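Local coordinates for protein RNA 2'-o-ribose methyltransferase (Thermus thermophilus, PDB 1IPA) that probably methylates the 2'-O position of ribose in RNA, as a member of the TrmH family of the SPOUT methyltransferases, at residues 199-204 with 254-259. Sequence-based numbering, arbitrary orientation.
Sequences ALYWEA and LYEALR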
ATOM      1  N   ALA A 199      21.539 -16.440  11.417  1.00 34.72           N
ATOM      2  CA  ALA A 199      20.957 -17.181  10.308  1.00 32.21           C
ATOM      3  C   ALA A 199      20.559 -16.273   9.150  1.00 30.58           C
ATOM      4  O   ALA A 199      20.029 -15.182   9.350  1.00 28.74           O
ATOM      5  CB  ALA A 199      19.746 -17.974  10.790  1.00 32.59           C
ATOM      6  N   LEU A 200      20.852 -16.731   7.940  1.00 29.73           N
ATOM      7  CA  LEU A 200      20.504 -16.009   6.733  1.00 29.25           C
ATOM      8  C   LEU A 200      19.024 -16.289   6.523  1.00 30.59           C
ATOM      9  O   LEU A 200      18.525 -17.343   6.944  1.00 30.62           O
ATOM     10  CB  LEU A 200      21.318 -16.536   5.553  1.00 29.41           C
ATOM     11  CG  LEU A 200      22.759 -16.031   5.443  1.00 26.92           C
ATOM     12  CD1 LEU A 200      23.479 -16.751   4.317  1.00 25.97           C
ATOM     13  CD2 LEU A 200      22.737 -14.531   5.186  1.00 24.81           C
ATOM     14  N   TYR A 201      18.321 -15.360   5.881  1.00 29.26           N
ATOM     15  CA  TYR A 201      16.893 -15.531   5.669  1.00 27.89           C
ATOM     16  C   TYR A 201      16.527 -16.774   4.863  1.00 28.38           C
ATOM     17  O   TYR A 201      15.442 -17.323   5.043  1.00 28.91           O
ATOM     18  CB  TYR A 201      16.286 -14.257   5.050  1.00 24.96           C
ATOM     19  CG  TYR A 201      16.546 -14.023   3.578  1.00 24.23           C
ATOM     20  CD1 TYR A 201      15.553 -14.276   2.635  1.00 24.10           C
ATOM     21  CD2 TYR A 201      17.766 -13.514   3.128  1.00 24.19           C
ATOM     22  CE1 TYR A 201      15.757 -14.022   1.279  1.00 23.00           C
ATOM     23  CE2 TYR A 201      17.986 -13.260   1.768  1.00 23.23           C
ATOM     24  CZ  TYR A 201      16.973 -13.515   0.855  1.00 24.26           C
ATOM     25  OH  TYR A 201      17.156 -13.256  -0.476  1.00 23.97           O
ATOM     26  N   TRP A 202      17.428 -17.234   3.998  1.00 28.42           N
ATOM     27  CA  TRP A 202      17.166 -18.430   3.186  1.00 30.18           C
ATOM     28  C   TRP A 202      17.068 -19.693   4.017  1.00 30.45           C
ATOM     29  O   TRP A 202      16.517 -20.684   3.564  1.00 32.14           O
ATOM     30  CB  TRP A 202      18.280 -18.675   2.174  1.00 26.83           C
ATOM     31  CG  TRP A 202      18.427 -17.635   1.151  1.00 29.02           C
ATOM     32  CD1 TRP A 202      17.529 -17.302   0.181  1.00 27.20           C
ATOM     33  CD2 TRP A 202      19.560 -16.786   0.965  1.00 27.49           C
ATOM     34  NE1 TRP A 202      18.036 -16.299  -0.600  1.00 28.81           N
ATOM     35  CE2 TRP A 202      19.280 -15.960  -0.140  1.00 28.45           C
ATOM     36  CE3 TRP A 202      20.785 -16.646   1.624  1.00 28.51           C
ATOM     37  CZ2 TRP A 202      20.185 -14.999  -0.604  1.00 29.89           C
ATOM     38  CZ3 TRP A 202      21.685 -15.693   1.163  1.00 31.78           C
ATOM     39  CH2 TRP A 202      21.375 -14.880   0.057  1.00 29.14           C
ATOM     40  N   GLU A 203      17.629 -19.658   5.219  1.00 32.39           N
ATOM     41  CA  GLU A 203      17.642 -20.825   6.096  1.00 34.37           C
ATOM     42  C   GLU A 203      16.408 -20.984   6.962  1.00 34.64           C
ATOM     43  O   GLU A 203      16.178 -22.057   7.534  1.00 34.85           O
ATOM     44  CB  GLU A 203      18.886 -20.785   6.981  1.00 36.92           C
ATOM     45  CG  GLU A 203      20.158 -20.620   6.183  1.00 41.76           C
ATOM     46  CD  GLU A 203      21.387 -20.651   7.046  1.00 46.05           C
ATOM     47  OE1 GLU A 203      21.662 -21.725   7.623  1.00 48.97           O
ATOM     48  OE2 GLU A 203      22.072 -19.605   7.149  1.00 46.86           O
ATOM     49  N   ALA A 204      15.616 -19.924   7.075  1.00 32.88           N
ATOM     50  CA  ALA A 204      14.402 -20.001   7.869  1.00 32.37           C
ATOM     51  C   ALA A 204      13.390 -20.851   7.114  1.00 32.91           C
ATOM     52  O   ALA A 204      13.478 -20.992   5.901  1.00 33.31           O
ATOM     53  CB  ALA A 204      13.842 -18.619   8.103  1.00 32.08           C
ATOM     54  N   LEU A 254       9.444 -12.202   1.265  1.00 21.41           N
ATOM     55  CA  LEU A 254       8.198 -12.779   0.781  1.00 20.88           C
ATOM     56  C   LEU A 254       8.366 -13.667  -0.455  1.00 22.05           C
ATOM     57  O   LEU A 254       7.663 -14.681  -0.589  1.00 22.11           O
ATOM     58  CB  LEU A 254       7.169 -11.670   0.539  1.00 18.50           C
ATOM     59  CG  LEU A 254       6.843 -10.872   1.812  1.00 18.37           C
ATOM     60  CD1 LEU A 254       5.771  -9.838   1.526  1.00 18.02           C
ATOM     61  CD2 LEU A 254       6.380 -11.820   2.911  1.00 17.24           C
ATOM     62  N   TYR A 255       9.287 -13.312  -1.352  1.00 21.34           N
ATOM     63  CA  TYR A 255       9.517 -14.148  -2.524  1.00 21.28           C
ATOM     64  C   TYR A 255      10.223 -15.438  -2.146  1.00 20.38           C
ATOM     65  O   TYR A 255      10.050 -16.448  -2.802  1.00 21.81           O
ATOM     66  CB  TYR A 255      10.314 -13.409  -3.604  1.00 20.65           C
ATOM     67  CG  TYR A 255       9.400 -12.744  -4.602  1.00 19.37           C
ATOM     68  CD1 TYR A 255       8.831 -11.494  -4.334  1.00 19.21           C
ATOM     69  CD2 TYR A 255       9.028 -13.400  -5.774  1.00 17.69           C
ATOM     70  CE1 TYR A 255       7.913 -10.919  -5.204  1.00 17.05           C
ATOM     71  CE2 TYR A 255       8.112 -12.831  -6.652  1.00 17.94           C
ATOM     72  CZ  TYR A 255       7.559 -11.595  -6.359  1.00 17.76           C
ATOM     73  OH  TYR A 255       6.650 -11.032  -7.221  1.00 18.75           O
ATOM     74  N   GLU A 256      11.020 -15.398  -1.085  1.00 23.16           N
ATOM     75  CA  GLU A 256      11.714 -16.590  -0.609  1.00 22.18           C
ATOM     76  C   GLU A 256      10.676 -17.530   0.004  1.00 22.23           C
ATOM     77  O   GLU A 256      10.842 -18.749  -0.008  1.00 22.67           O
ATOM     78  CB  GLU A 256      12.766 -16.224   0.447  1.00 20.58           C
ATOM     79  CG  GLU A 256      13.244 -17.425   1.305  1.00 24.36           C
ATOM     80  CD  GLU A 256      13.917 -18.547   0.495  1.00 26.77           C
ATOM     81  OE1 GLU A 256      14.162 -19.630   1.076  1.00 28.57           O
ATOM     82  OE2 GLU A 256      14.208 -18.353  -0.707  1.00 24.15           O
ATOM     83  N   ALA A 257       9.614 -16.954   0.557  1.00 23.41           N
ATOM     84  CA  ALA A 257       8.544 -17.756   1.150  1.00 25.93           C
ATOM     85  C   ALA A 257       7.816 -18.436  -0.002  1.00 27.48           C
ATOM     86  O   ALA A 257       7.484 -19.610   0.068  1.00 29.54           O
ATOM     87  CB  ALA A 257       7.593 -16.874   1.923  1.00 24.38           C
ATOM     88  N   LEU A 258       7.592 -17.680  -1.071  1.00 28.80           N
ATOM     89  CA  LEU A 258       6.930 -18.187  -2.260  1.00 29.59           C
ATOM     90  C   LEU A 258       7.788 -19.256  -2.925  1.00 31.90           C
ATOM     91  O   LEU A 258       7.266 -20.201  -3.515  1.00 32.80           O
ATOM     92  CB  LEU A 258       6.672 -17.041  -3.247  1.00 28.39           C
ATOM     93  CG  LEU A 258       6.095 -17.419  -4.616  1.00 30.86           C
ATOM     94  CD1 LEU A 258       4.655 -17.895  -4.446  1.00 30.24           C
ATOM     95  CD2 LEU A 258       6.155 -16.219  -5.566  1.00 28.87           C
ATOM     96  N   ARG A 259       9.108 -19.110  -2.834  1.00 32.68           N
ATOM     97  CA  ARG A 259      10.007 -20.082  -3.447  1.00 33.36           C
ATOM     98  C   ARG A 259       9.952 -21.416  -2.700  1.00 34.80           C
ATOM     99  O   ARG A 259      10.004 -22.480  -3.313  1.00 34.43           O
ATOM    100  CB  ARG A 259      11.450 -19.560  -3.461  1.00 30.81           C
ATOM    101  CG  ARG A 259      12.439 -20.474  -4.207  1.00 31.11           C
ATOM    102  CD  ARG A 259      13.883 -20.100  -3.938  1.00 29.87           C
ATOM    103  NE  ARG A 259      14.259 -20.410  -2.563  1.00 31.55           N
ATOM    104  CZ  ARG A 259      14.553 -21.630  -2.129  1.00 31.46           C
ATOM    105  NH1 ARG A 259      14.526 -22.657  -2.964  1.00 34.28           N
ATOM    106  NH2 ARG A 259      14.856 -21.826  -0.858  1.00 30.85           N
TER
HETATM  107  O   HOH W   1      15.490 -16.334  -2.053  1.00 29.50           O
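Glu256 reaches from helix 246-261 to Tyr201 and Trp202 and touches each with a different part of its side chain. Glu256 CB lies at the edge of the tyrosine ring, 3.8 Å from Tyr201 CE1. The carboxylate meets the edge of the indole, with Glu256 OE2 3.6 Å from Trp202 CD1, and the two planes stand 88° apart. The chain of Glu256 leaves with CG anti to the backbone N (chi1 163°) and bends at chi2, which brings the carboxylate up beside the Trp202 ring edge. A water extends this contact. It donates to Glu256 OE2 at 2.7 Å and accepts a weak bond from Trp202 NE1. The helix is the last of the SPOUT methyltransferase domain, which holds the deep trefoil knot. Residues 199-204 lie in the loop between the parallel strands 190-193 and 210-214, and Tyr201 also packs on Val233 of the outermost strand 231-233. The two aromatic residues overlap near their rims: Tyr201 CE2 sits 3.5 Å above the indole plane of Trp202. Arg259, one turn further along the helix, grips the carboxylate side-on. Arg259 NE gives a nearly straight bond of 2.8 Å to Glu256 OE2 (175°). Arg259 NH2 bonds Glu256 OE1 at 3.0 Å on the syn lone pair. Gln260 NE2 also binds Glu256 OE1, and the same amide nitrogen bonds Ala204 O, which gives a further link to the loop. These bonds hold the carboxylate in a fixed rotation and probably favour its charged form. An alanine at Glu256 would probably leave Arg259 without its charge partner and free to turn, and would probably also break the water bridge to Trp202. Within the loop, Leu200 N bonds Glu203 OE2 from above the carboxylate plane, and Glu203 N bonds Leu200 O.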